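PDB 3D9W: putative acetyltransferase from Nocardia farcinica, which probably transfers acetyl groups from acetyl-coenzyme A to the amino nitrogen of arylamines. Local coordinates for residues D236-I241 and G282-R287; A56-P61 and L276-T281; D250-T255 and P260-E265; Y81-A86 and H208-S213. All blocks are in the same frame, centred on the assembly; numbering follows the deposited sequence.

Contact 1: residues D236-I241 and G282-R287; sequences DGLTLI and GSWLER
The benzo end of the W284 indole overlaps the turn G237-L238, meeting the backbone of one residue and the side chain of the other. Its CZ3 lies 3.9 Å from G237 CA. Next to it on the ring, W284 CH2 meets L238 CD2 at 3.9 Å. Both approaches are oblique to the indole plane, so this is apolar packing and not a ring stack.

L285 completes the patch. Its CD2 comes within 3.9 Å of L238 CD2, the two leucines crossing at about a right angle. The same side chain covers one face of the tryptophan, with L285 CG 3.6 Å above the plane of the W284 ring and over its centre. The NE1 of W284 is hydrogen-bonded to the carbonyl O of L279. L259 of helix 259-265 touches both L238 and W284.

D236 N bonds to T239 O at 2.9 Å, and the return bond from T239 N to D236 O is weak. G237 (phi 87°, psi -112°) and L238 have backbone angles close to those of a type II' turn; at G237 a CB would be jammed against the carbonyl O of D236, which favours glycine. The last modelled residues thus pack against the tight two-residue β-hairpin joining strands 232-236 and 239-243 of the four-stranded antiparallel sheet.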
loop_
_atom_site.group_PDB
_atom_site.type_symbol
_atom_site.label_atom_id
_atom_site.label_comp_id
_atom_site.label_asym_id
_atom_site.label_seq_id
_atom_site.Cartn_x
_atom_site.Cartn_y
_atom_site.Cartn_z
ATOM N N ASP A 236 -15.622 -1.676 1.174
ATOM C CA ASP A 236 -15.826 -1.235 -0.201
ATOM C C ASP A 236 -17.244 -0.673 -0.322
ATOM O O ASP A 236 -18.165 -1.348 -0.799
ATOM C CB ASP A 236 -15.620 -2.426 -1.148
ATOM C CG ASP A 236 -15.641 -2.030 -2.619
ATOM O OD1 ASP A 236 -15.267 -0.878 -2.949
ATOM O OD2 ASP A 236 -16.010 -2.895 -3.448
ATOM N N GLY A 237 -17.398 0.574 0.114
ATOM C CA GLY A 237 -18.692 1.224 0.098
ATOM C C GLY A 237 -19.367 0.838 1.394
ATOM O O GLY A 237 -18.933 1.241 2.469
ATOM N N LEU A 238 -20.427 0.045 1.300
ATOM C CA LEU A 238 -21.124 -0.413 2.491
ATOM C C LEU A 238 -20.963 -1.922 2.626
ATOM O O LEU A 238 -21.690 -2.574 3.369
ATOM C CB LEU A 238 -22.603 -0.048 2.421
ATOM C CG LEU A 238 -22.953 1.431 2.495
ATOM C CD1 LEU A 238 -24.457 1.551 2.446
ATOM C CD2 LEU A 238 -22.412 2.053 3.774
ATOM N N THR A 239 -20.001 -2.474 1.896
ATOM C CA THR A 239 -19.737 -3.907 1.942
ATOM C C THR A 239 -18.493 -4.127 2.783
ATOM O O THR A 239 -17.421 -3.619 2.463
ATOM C CB THR A 239 -19.511 -4.470 0.534
ATOM O OG1 THR A 239 -20.612 -4.105 -0.298
ATOM C CG2 THR A 239 -19.417 -5.969 0.568
ATOM N N LEU A 240 -18.644 -4.867 3.872
ATOM C CA LEU A 240 -17.517 -5.135 4.751
ATOM C C LEU A 240 -17.036 -6.562 4.554
ATOM O O LEU A 240 -17.791 -7.523 4.728
ATOM C CB LEU A 240 -17.917 -4.917 6.212
ATOM C CG LEU A 240 -16.831 -5.163 7.260
ATOM C CD1 LEU A 240 -15.638 -4.282 6.987
ATOM C CD2 LEU A 240 -17.385 -4.879 8.634
ATOM N N ILE A 241 -15.770 -6.702 4.190
ATOM C CA ILE A 241 -15.211 -8.018 3.959
ATOM C C ILE A 241 -14.050 -8.310 4.878
ATOM O O ILE A 241 -13.248 -7.433 5.188
ATOM C CB ILE A 241 -14.675 -8.155 2.539
ATOM C CG1 ILE A 241 -15.593 -7.422 1.561
ATOM C CG2 ILE A 241 -14.546 -9.634 2.183
ATOM C CD1 ILE A 241 -15.015 -7.295 0.165
ATOM N N GLY A 282 -22.826 11.213 2.422
ATOM C CA GLY A 282 -22.257 11.557 1.130
ATOM C C GLY A 282 -23.077 11.101 -0.063
ATOM O O GLY A 282 -23.682 10.027 -0.039
ATOM N N SER A 283 -23.089 11.912 -1.116
ATOM C CA SER A 283 -23.844 11.579 -2.315
ATOM C C SER A 283 -23.347 10.274 -2.899
ATOM O O SER A 283 -23.987 9.706 -3.788
ATOM C CB SER A 283 -23.718 12.688 -3.367
ATOM O OG SER A 283 -22.368 12.903 -3.741
ATOM N N TRP A 284 -22.206 9.798 -2.403
ATOM C CA TRP A 284 -21.637 8.541 -2.896
ATOM C C TRP A 284 -22.573 7.358 -2.625
ATOM O O TRP A 284 -22.701 6.447 -3.452
ATOM C CB TRP A 284 -20.258 8.280 -2.259
ATOM C CG TRP A 284 -20.259 8.120 -0.751
ATOM C CD1 TRP A 284 -20.147 9.113 0.190
ATOM C CD2 TRP A 284 -20.351 6.889 -0.018
ATOM N NE1 TRP A 284 -20.159 8.573 1.455
ATOM C CE2 TRP A 284 -20.283 7.211 1.356
ATOM C CE3 TRP A 284 -20.484 5.540 -0.391
ATOM C CZ2 TRP A 284 -20.341 6.233 2.359
ATOM C CZ3 TRP A 284 -20.541 4.565 0.617
ATOM C CH2 TRP A 284 -20.469 4.922 1.970
ATOM N N LEU A 285 -23.222 7.380 -1.462
ATOM C CA LEU A 285 -24.152 6.323 -1.069
ATOM C C LEU A 285 -25.248 6.117 -2.113
ATOM O O LEU A 285 -25.712 4.989 -2.322
ATOM C CB LEU A 285 -24.820 6.651 0.267
ATOM C CG LEU A 285 -23.984 6.743 1.531
ATOM C CD1 LEU A 285 -24.807 7.436 2.600
ATOM C CD2 LEU A 285 -23.569 5.368 1.989
ATOM N N GLU A 286 -25.678 7.197 -2.760
ATOM C CA GLU A 286 -26.728 7.064 -3.756
ATOM C C GLU A 286 -26.311 6.133 -4.896
ATOM O O GLU A 286 -27.159 5.546 -5.567
ATOM C CB GLU A 286 -27.130 8.441 -4.282
ATOM C CG GLU A 286 -27.611 9.361 -3.165
ATOM C CD GLU A 286 -28.577 8.651 -2.210
ATOM O OE1 GLU A 286 -29.692 8.282 -2.652
ATOM O OE2 GLU A 286 -28.222 8.449 -1.020
ATOM N N ARG A 287 -25.000 5.980 -5.088
ATOM C CA ARG A 287 -24.455 5.109 -6.130
ATOM C C ARG A 287 -24.378 3.675 -5.583
ATOM O O ARG A 287 -23.334 3.006 -5.776
ATOM C CB ARG A 287 -23.048 5.581 -6.530
ATOM C CG ARG A 287 -22.785 7.083 -6.353
ATOM C CD ARG A 287 -23.788 7.939 -7.125
ATOM N NE ARG A 287 -23.975 7.450 -8.491
ATOM C CZ ARG A 287 -23.012 7.393 -9.407
ATOM N NH1 ARG A 287 -21.779 7.803 -9.110
ATOM N NH2 ARG A 287 -23.283 6.907 -10.615
#

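Contact 2: residues A56-P61 and L276-T281; sequences AVLGRP and LDALTT
L58 sets CG anti to its carbonyl carbon (chi1 -63°) and extends CD1 away from the backbone (chi2 177°), which leaves the CD2 branch to meet L279. L279 answers with its own CD2, 3.8 Å from L58 CD2, and the two side chains cross at about a right angle. The contact joins two helix ends far apart in the sequence: the Schellman motif that terminates helix 54-57, and the last turn of helix 273-280.

In the Schellman motif G59 is the C-prime residue, with the positive phi that suits glycine. Its N bonds to A56 O at 3.2 Å, while the N of R60 reaches back to the carbonyl of E55. L58, the first residue to leave helical angles, is thereby held at the bend from which it projects to the other helix.

No hydrogen bond links the two segments. The methyl-to-methyl packing is supplemented at its margin by charge: R60 forms salt bridges with E55 of helix 54-57, the helix that R60 follows, and with D275, which belongs to helix 273-280. The arginine therefore ties together the same two elements that the leucines join. Its guanidinium passes over the base of L58, whose CB lies 4.0 Å above the plane of the R60 guanidinium and over its centre.

L279 also touches P222, which places the inner side of the contact against the loop before strand 223-227. On the exposed side, A278 points its CB at the same methyl that L279 meets, with A278 CB 4.2 Å from L58 CD2.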
loop_
_atom_site.group_PDB
_atom_site.type_symbol
_atom_site.label_atom_id
_atom_site.label_comp_id
_atom_site.label_asym_id
_atom_site.label_seq_id
_atom_site.Cartn_x
_atom_site.Cartn_y
_atom_site.Cartn_z
ATOM N N ALA A 56 -9.646 11.994 -0.281
ATOM C CA ALA A 56 -10.144 12.097 -1.650
ATOM C C ALA A 56 -11.678 12.068 -1.704
ATOM O O ALA A 56 -12.296 12.776 -2.496
ATOM C CB ALA A 56 -9.563 10.969 -2.495
ATOM N N VAL A 57 -12.291 11.253 -0.857
ATOM C CA VAL A 57 -13.739 11.158 -0.840
ATOM C C VAL A 57 -14.356 12.389 -0.208
ATOM O O VAL A 57 -15.504 12.726 -0.477
ATOM C CB VAL A 57 -14.215 9.949 -0.050
ATOM C CG1 VAL A 57 -15.701 9.755 -0.280
ATOM C CG2 VAL A 57 -13.424 8.713 -0.458
ATOM N N LEU A 58 -13.596 13.058 0.646
ATOM C CA LEU A 58 -14.105 14.250 1.300
ATOM C C LEU A 58 -13.852 15.487 0.444
ATOM O O LEU A 58 -14.105 16.609 0.875
ATOM C CB LEU A 58 -13.461 14.401 2.676
ATOM C CG LEU A 58 -13.798 13.243 3.615
ATOM C CD1 LEU A 58 -13.072 13.391 4.944
ATOM C CD2 LEU A 58 -15.289 13.211 3.829
ATOM N N GLY A 59 -13.360 15.267 -0.774
ATOM C CA GLY A 59 -13.089 16.369 -1.682
ATOM C C GLY A 59 -11.795 17.107 -1.399
ATOM O O GLY A 59 -11.488 18.122 -2.028
ATOM N N ARG A 60 -11.028 16.590 -0.452
ATOM C CA ARG A 60 -9.774 17.212 -0.089
ATOM C C ARG A 60 -8.586 16.593 -0.832
ATOM O O ARG A 60 -8.660 15.481 -1.358
ATOM C CB ARG A 60 -9.578 17.131 1.428
ATOM C CG ARG A 60 -10.732 17.752 2.198
ATOM C CD ARG A 60 -10.401 18.003 3.657
ATOM N NE ARG A 60 -10.372 16.796 4.482
ATOM C CZ ARG A 60 -11.330 16.446 5.335
ATOM N NH1 ARG A 60 -12.410 17.203 5.478
ATOM N NH2 ARG A 60 -11.191 15.354 6.070
ATOM N N PRO A 61 -7.476 17.333 -0.903
ATOM C CA PRO A 61 -6.249 16.903 -1.573
ATOM C C PRO A 61 -5.429 15.910 -0.754
ATOM O O PRO A 61 -5.533 15.869 0.472
ATOM C CB PRO A 61 -5.507 18.215 -1.780
ATOM C CG PRO A 61 -5.842 18.957 -0.523
ATOM C CD PRO A 61 -7.340 18.715 -0.407
ATOM N N LEU A 276 -17.375 12.420 9.540
ATOM C CA LEU A 276 -18.227 11.235 9.689
ATOM C C LEU A 276 -19.579 11.643 9.137
ATOM O O LEU A 276 -20.136 10.977 8.257
ATOM C CB LEU A 276 -18.388 10.859 11.160
ATOM C CG LEU A 276 -17.108 10.544 11.925
ATOM C CD1 LEU A 276 -17.423 10.304 13.378
ATOM C CD2 LEU A 276 -16.457 9.320 11.307
ATOM N N ASP A 277 -20.107 12.745 9.670
ATOM C CA ASP A 277 -21.381 13.280 9.212
ATOM C C ASP A 277 -21.343 13.340 7.678
ATOM O O ASP A 277 -22.217 12.792 7.002
ATOM C CB ASP A 277 -21.594 14.682 9.799
ATOM C CG ASP A 277 -22.598 14.694 10.949
ATOM O OD1 ASP A 277 -22.460 13.872 11.886
ATOM O OD2 ASP A 277 -23.526 15.535 10.920
ATOM N N ALA A 278 -20.313 13.993 7.141
ATOM C CA ALA A 278 -20.132 14.120 5.693
ATOM C C ALA A 278 -20.082 12.747 5.029
ATOM O O ALA A 278 -20.665 12.535 3.968
ATOM C CB ALA A 278 -18.845 14.884 5.390
ATOM N N LEU A 279 -19.373 11.822 5.664
ATOM C CA LEU A 279 -19.230 10.462 5.164
ATOM C C LEU A 279 -20.606 9.803 5.173
ATOM O O LEU A 279 -21.095 9.313 4.151
ATOM C CB LEU A 279 -18.293 9.685 6.089
ATOM C CG LEU A 279 -17.230 8.787 5.472
ATOM C CD1 LEU A 279 -17.874 7.741 4.591
ATOM C CD2 LEU A 279 -16.272 9.654 4.669
ATOM N N THR A 280 -21.206 9.805 6.361
ATOM C CA THR A 280 -22.514 9.220 6.638
ATOM C C THR A 280 -23.638 9.644 5.708
ATOM O O THR A 280 -24.649 8.957 5.608
ATOM C CB THR A 280 -22.929 9.563 8.088
ATOM O OG1 THR A 280 -22.216 8.715 8.993
ATOM C CG2 THR A 280 -24.429 9.395 8.298
ATOM N N THR A 281 -23.463 10.765 5.019
ATOM C CA THR A 281 -24.521 11.267 4.150
ATOM C C THR A 281 -24.028 11.656 2.774
ATOM O O THR A 281 -24.723 12.349 2.045
ATOM C CB THR A 281 -25.157 12.501 4.770
ATOM O OG1 THR A 281 -24.301 13.622 4.535
ATOM C CG2 THR A 281 -25.305 12.322 6.290
#

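Contact 3: residues D250-T255 and P260-E265; sequences DIRALT and PEVINE
L254 and V262 reach toward each other tip to tip, the CD1 methyl of L254 standing 4.0 Å from CG2 of V262. Each side chain leaves its backbone in the direction of the other. In V262, CG1 takes the place anti to the backbone N (chi1 164°), and it is the other branch, CG2, that does the touching.

R252 reaches the same methyl from another direction, its NH2 lying 4.2 Å from V262 CG2. The guanidinium stands obliquely to that methyl, in a loose contact without a hydrogen bond.

The arrangement is that of a helix packed on an antiparallel sheet. Strand 249-253 is an edge strand of the four-stranded sheet, and after a short connection the chain enters helix 259-265, whose V262 turns back onto the strands. L240 of the neighbouring strand 239-243 touches both L254 and V262, and F267 packs against V262 as well, so the apolar pair is buried.

R252 is on the exposed side. Its NH1 has a long, weak ion pair with E258, which also accepts a hydrogen bond from the backbone N of T255 through OE1.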
loop_
_atom_site.group_PDB
_atom_site.type_symbol
_atom_site.label_atom_id
_atom_site.label_comp_id
_atom_site.label_asym_id
_atom_site.label_seq_id
_atom_site.Cartn_x
_atom_site.Cartn_y
_atom_site.Cartn_z
ATOM N N ASP A 250 -15.929 -13.868 4.895
ATOM C CA ASP A 250 -17.320 -13.557 5.191
ATOM C C ASP A 250 -17.525 -12.070 4.964
ATOM O O ASP A 250 -16.573 -11.296 4.969
ATOM C CB ASP A 250 -17.668 -13.935 6.628
ATOM C CG ASP A 250 -16.846 -13.190 7.635
ATOM O OD1 ASP A 250 -17.105 -11.980 7.819
ATOM O OD2 ASP A 250 -15.936 -13.813 8.234
ATOM N N ILE A 251 -18.766 -11.674 4.742
ATOM C CA ILE A 251 -19.056 -10.276 4.497
ATOM C C ILE A 251 -20.235 -9.792 5.300
ATOM O O ILE A 251 -20.926 -10.562 5.963
ATOM C CB ILE A 251 -19.404 -10.032 3.044
ATOM C CG1 ILE A 251 -20.552 -10.967 2.663
ATOM C CG2 ILE A 251 -18.178 -10.249 2.158
ATOM C CD1 ILE A 251 -21.460 -10.403 1.616
ATOM N N ARG A 252 -20.479 -8.499 5.200
ATOM C CA ARG A 252 -21.568 -7.892 5.918
ATOM C C ARG A 252 -22.018 -6.712 5.087
ATOM O O ARG A 252 -21.189 -6.021 4.487
ATOM C CB ARG A 252 -21.081 -7.430 7.300
ATOM C CG ARG A 252 -22.191 -7.068 8.279
ATOM C CD ARG A 252 -21.980 -7.727 9.658
ATOM N NE ARG A 252 -21.011 -7.009 10.491
ATOM C CZ ARG A 252 -21.231 -5.832 11.085
ATOM N NH1 ARG A 252 -22.404 -5.213 10.948
ATOM N NH2 ARG A 252 -20.275 -5.269 11.819
ATOM N N ALA A 253 -23.331 -6.514 5.027
ATOM C CA ALA A 253 -23.907 -5.397 4.299
ATOM C C ALA A 253 -24.222 -4.355 5.369
ATOM O O ALA A 253 -25.141 -4.525 6.174
ATOM C CB ALA A 253 -25.162 -5.829 3.590
ATOM N N LEU A 254 -23.435 -3.284 5.376
ATOM C CA LEU A 254 -23.580 -2.219 6.355
ATOM C C LEU A 254 -24.529 -1.084 5.983
ATOM O O LEU A 254 -24.886 -0.885 4.811
ATOM C CB LEU A 254 -22.208 -1.634 6.665
ATOM C CG LEU A 254 -21.208 -2.640 7.233
ATOM C CD1 LEU A 254 -19.827 -2.002 7.333
ATOM C CD2 LEU A 254 -21.679 -3.111 8.602
ATOM N N THR A 255 -24.933 -0.352 7.016
ATOM C CA THR A 255 -25.809 0.797 6.877
ATOM C C THR A 255 -24.916 1.991 7.183
ATOM O O THR A 255 -23.901 1.848 7.878
ATOM C CB THR A 255 -26.963 0.762 7.890
ATOM O OG1 THR A 255 -26.470 1.038 9.205
ATOM C CG2 THR A 255 -27.609 -0.597 7.895
ATOM N N PRO A 260 -19.245 4.704 11.249
ATOM C CA PRO A 260 -18.359 5.241 12.292
ATOM C C PRO A 260 -17.681 4.205 13.178
ATOM O O PRO A 260 -16.464 4.221 13.344
ATOM C CB PRO A 260 -19.286 6.156 13.082
ATOM C CG PRO A 260 -20.151 6.699 12.027
ATOM C CD PRO A 260 -20.508 5.465 11.222
ATOM N N GLU A 261 -18.478 3.302 13.737
ATOM C CA GLU A 261 -17.958 2.271 14.618
ATOM C C GLU A 261 -17.024 1.301 13.922
ATOM O O GLU A 261 -15.950 0.993 14.436
ATOM C CB GLU A 261 -19.104 1.498 15.261
ATOM C CG GLU A 261 -18.650 0.280 16.020
ATOM C CD GLU A 261 -19.556 -0.060 17.166
ATOM O OE1 GLU A 261 -19.620 0.723 18.123
ATOM O OE2 GLU A 261 -20.207 -1.113 17.113
ATOM N N VAL A 262 -17.442 0.810 12.759
ATOM C CA VAL A 262 -16.633 -0.131 11.991
ATOM C C VAL A 262 -15.295 0.493 11.631
ATOM O O VAL A 262 -14.258 -0.156 11.712
ATOM C CB VAL A 262 -17.355 -0.553 10.694
ATOM C CG1 VAL A 262 -16.382 -1.207 9.738
ATOM C CG2 VAL A 262 -18.482 -1.513 11.023
ATOM N N ILE A 263 -15.336 1.766 11.251
ATOM C CA ILE A 263 -14.155 2.506 10.855
ATOM C C ILE A 263 -13.180 2.758 12.002
ATOM O O ILE A 263 -11.975 2.850 11.785
ATOM C CB ILE A 263 -14.572 3.832 10.206
ATOM C CG1 ILE A 263 -15.280 3.537 8.882
ATOM C CG2 ILE A 263 -13.359 4.721 9.969
ATOM C CD1 ILE A 263 -15.899 4.757 8.250
ATOM N N ASN A 264 -13.698 2.864 13.222
ATOM C CA ASN A 264 -12.857 3.088 14.393
ATOM C C ASN A 264 -12.268 1.780 14.929
ATOM O O ASN A 264 -11.056 1.677 15.167
ATOM C CB ASN A 264 -13.665 3.764 15.503
ATOM C CG ASN A 264 -13.021 3.609 16.873
ATOM O OD1 ASN A 264 -11.922 4.091 17.115
ATOM N ND2 ASN A 264 -13.710 2.929 17.774
ATOM N N GLU A 265 -13.127 0.782 15.110
ATOM C CA GLU A 265 -12.691 -0.498 15.640
ATOM C C GLU A 265 -11.943 -1.358 14.638
ATOM O O GLU A 265 -10.891 -1.915 14.954
ATOM C CB GLU A 265 -13.890 -1.282 16.164
ATOM C CG GLU A 265 -14.866 -0.462 16.985
ATOM C CD GLU A 265 -15.880 -1.321 17.708
ATOM O OE1 GLU A 265 -16.453 -2.235 17.086
ATOM O OE2 GLU A 265 -16.109 -1.076 18.904
#

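Contact 4: residues Y81-A86 and H208-S213; sequences YCYENA and HFVSTS
V210 packs against two tyrosines, Y81 and Y83, one with each methyl, joining the start of helix 82-95 to the end of helix 200-212 in the buried interior. The sequence around C82 matches the cysteine motif of arylamine N-acetyltransferases, and C82 touches H119, consistent with the family's Cys-His-Asp catalytic triad. The contact thus flanks the probable active site.

The aromatic interactions differ at the two branches of the valine. CG1 of V210 makes a CH-pi contact over a face of Y81, 4.2 Å from the centroid of the Y81 ring and 25° off its normal. With CG between its backbone N and carbonyl carbon (chi1 47°), Y81 turns its ring toward helix 200-212, which brings that face to the methyl. Y83 instead offers its rim: Y83 CE2 lies 4.1 Å from V210 CG2, with the methyl near the ring plane. Further aromatic packing surrounds these residues, for Y83 meets F203 edge-to-face and F218 touches both Y81 and V210. T118 of strand 117-125 also contacts Y83 and V210.

S211 comes to the edge of the Y81 ring, where its CB lies near the ring plane. The polar interactions involve N207, one residue before segment 208-213. S211 OG has its hydrogen bond with the carbonyl O of N207, and the side-chain OD1 of that same asparagine is hydrogen-bonded to Y81 OH, anchoring the far end of the ring that V210 covers.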
loop_
_atom_site.group_PDB
_atom_site.type_symbol
_atom_site.label_atom_id
_atom_site.label_comp_id
_atom_site.label_asym_id
_atom_site.label_seq_id
_atom_site.Cartn_x
_atom_site.Cartn_y
_atom_site.Cartn_z
ATOM N N TYR A 81 -3.194 5.599 1.067
ATOM C CA TYR A 81 -3.141 4.537 0.078
ATOM C C TYR A 81 -1.706 4.307 -0.395
ATOM O O TYR A 81 -0.766 4.779 0.241
ATOM C CB TYR A 81 -4.108 4.802 -1.093
ATOM C CG TYR A 81 -4.080 6.176 -1.691
ATOM C CD1 TYR A 81 -2.883 6.749 -2.110
ATOM C CD2 TYR A 81 -5.266 6.890 -1.888
ATOM C CE1 TYR A 81 -2.861 7.993 -2.711
ATOM C CE2 TYR A 81 -5.262 8.135 -2.492
ATOM C CZ TYR A 81 -4.056 8.683 -2.901
ATOM O OH TYR A 81 -4.039 9.919 -3.516
ATOM N N CYS A 82 -1.537 3.586 -1.499
ATOM C CA CYS A 82 -0.210 3.257 -2.009
ATOM C C CYS A 82 0.875 4.341 -1.947
ATOM O O CYS A 82 1.894 4.163 -1.282
ATOM C CB CYS A 82 -0.321 2.726 -3.439
ATOM S SG CYS A 82 -0.831 3.942 -4.688
ATOM N N TYR A 83 0.670 5.458 -2.632
ATOM C CA TYR A 83 1.667 6.527 -2.643
ATOM C C TYR A 83 2.017 7.057 -1.251
ATOM O O TYR A 83 3.185 7.218 -0.913
ATOM C CB TYR A 83 1.185 7.679 -3.527
ATOM C CG TYR A 83 1.090 7.342 -5.006
ATOM C CD1 TYR A 83 2.237 7.126 -5.765
ATOM C CD2 TYR A 83 -0.148 7.242 -5.642
ATOM C CE1 TYR A 83 2.157 6.818 -7.122
ATOM C CE2 TYR A 83 -0.241 6.934 -6.997
ATOM C CZ TYR A 83 0.919 6.724 -7.728
ATOM O OH TYR A 83 0.847 6.430 -9.065
ATOM N N GLU A 84 1.002 7.338 -0.451
ATOM C CA GLU A 84 1.227 7.846 0.890
ATOM C C GLU A 84 2.066 6.847 1.671
ATOM O O GLU A 84 3.059 7.201 2.303
ATOM C CB GLU A 84 -0.116 8.068 1.590
ATOM C CG GLU A 84 -0.982 9.143 0.956
ATOM C CD GLU A 84 -2.417 9.114 1.454
ATOM O OE1 GLU A 84 -3.154 8.179 1.085
ATOM O OE2 GLU A 84 -2.812 10.021 2.216
ATOM N N ASN A 85 1.659 5.587 1.613
ATOM C CA ASN A 85 2.357 4.521 2.313
ATOM C C ASN A 85 3.777 4.292 1.818
ATOM O O ASN A 85 4.710 4.226 2.613
ATOM C CB ASN A 85 1.565 3.222 2.205
ATOM C CG ASN A 85 0.739 2.946 3.435
ATOM O OD1 ASN A 85 1.265 2.865 4.536
ATOM N ND2 ASN A 85 -0.557 2.795 3.255
ATOM N N ALA A 86 3.947 4.168 0.508
ATOM C CA ALA A 86 5.270 3.927 -0.048
ATOM C C ALA A 86 6.215 5.098 0.193
ATOM O O ALA A 86 7.401 4.901 0.471
ATOM C CB ALA A 86 5.161 3.628 -1.543
ATOM N N HIS A 208 -1.658 12.547 -8.188
ATOM C CA HIS A 208 -2.598 13.591 -8.579
ATOM C C HIS A 208 -3.737 13.005 -9.408
ATOM O O HIS A 208 -4.832 13.551 -9.443
ATOM C CB HIS A 208 -1.916 14.677 -9.404
ATOM C CG HIS A 208 -2.870 15.702 -9.929
ATOM N ND1 HIS A 208 -3.430 16.675 -9.126
ATOM C CD2 HIS A 208 -3.429 15.855 -11.151
ATOM C CE1 HIS A 208 -4.292 17.383 -9.832
ATOM N NE2 HIS A 208 -4.312 16.905 -11.063
ATOM N N PHE A 209 -3.464 11.898 -10.086
ATOM C CA PHE A 209 -4.467 11.234 -10.902
ATOM C C PHE A 209 -5.393 10.405 -10.020
ATOM O O PHE A 209 -6.606 10.601 -10.015
ATOM C CB PHE A 209 -3.784 10.328 -11.941
ATOM C CG PHE A 209 -4.745 9.519 -12.763
ATOM C CD1 PHE A 209 -5.204 8.281 -12.310
ATOM C CD2 PHE A 209 -5.243 10.020 -13.961
ATOM C CE1 PHE A 209 -6.157 7.555 -13.041
ATOM C CE2 PHE A 209 -6.194 9.306 -14.702
ATOM C CZ PHE A 209 -6.655 8.069 -14.241
ATOM N N VAL A 210 -4.812 9.471 -9.281
ATOM C CA VAL A 210 -5.571 8.596 -8.400
ATOM C C VAL A 210 -6.513 9.341 -7.476
ATOM O O VAL A 210 -7.649 8.911 -7.248
ATOM C CB VAL A 210 -4.630 7.754 -7.517
ATOM C CG1 VAL A 210 -5.377 7.243 -6.303
ATOM C CG2 VAL A 210 -4.075 6.589 -8.312
ATOM N N SER A 211 -6.031 10.460 -6.951
ATOM C CA SER A 211 -6.799 11.247 -5.997
ATOM C C SER A 211 -7.727 12.321 -6.553
ATOM O O SER A 211 -8.761 12.616 -5.949
ATOM C CB SER A 211 -5.849 11.901 -5.003
ATOM O OG SER A 211 -5.021 12.832 -5.674
ATOM N N THR A 212 -7.387 12.909 -7.694
ATOM C CA THR A 212 -8.232 13.972 -8.213
ATOM C C THR A 212 -8.879 13.732 -9.555
ATOM O O THR A 212 -9.467 14.647 -10.117
ATOM C CB THR A 212 -7.463 15.301 -8.292
ATOM O OG1 THR A 212 -6.540 15.255 -9.380
ATOM C CG2 THR A 212 -6.703 15.547 -7.008
ATOM N N SER A 213 -8.795 12.517 -10.080
ATOM C CA SER A 213 -9.411 12.262 -11.378
ATOM C C SER A 213 -10.774 11.598 -11.299
ATOM O O SER A 213 -11.023 10.747 -10.431
ATOM C CB SER A 213 -8.515 11.390 -12.257
ATOM O OG SER A 213 -9.207 11.036 -13.459
#

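Contacts 1 and 3 share the four-stranded sheet, where the backbone N of L254 lies 2.8 Å from L238 O and the N of L240 lies 2.9 Å from R252 O; their centres are 11 Å apart. Contact 2 joins contact 1 through W284 NE1, 2.9 Å from L279 O, and brushes contact 3 where T280 OG1 lies 4.2 Å from P260 CG. Contact 2 also leads inward, with A56 CB 3.9 Å from S211 O of contact 4. Contact 4, beside the probable catalytic cysteine C82, is about 20 Å from contact 1 and about 24 Å from contact 3, centre to centre, and touches neither.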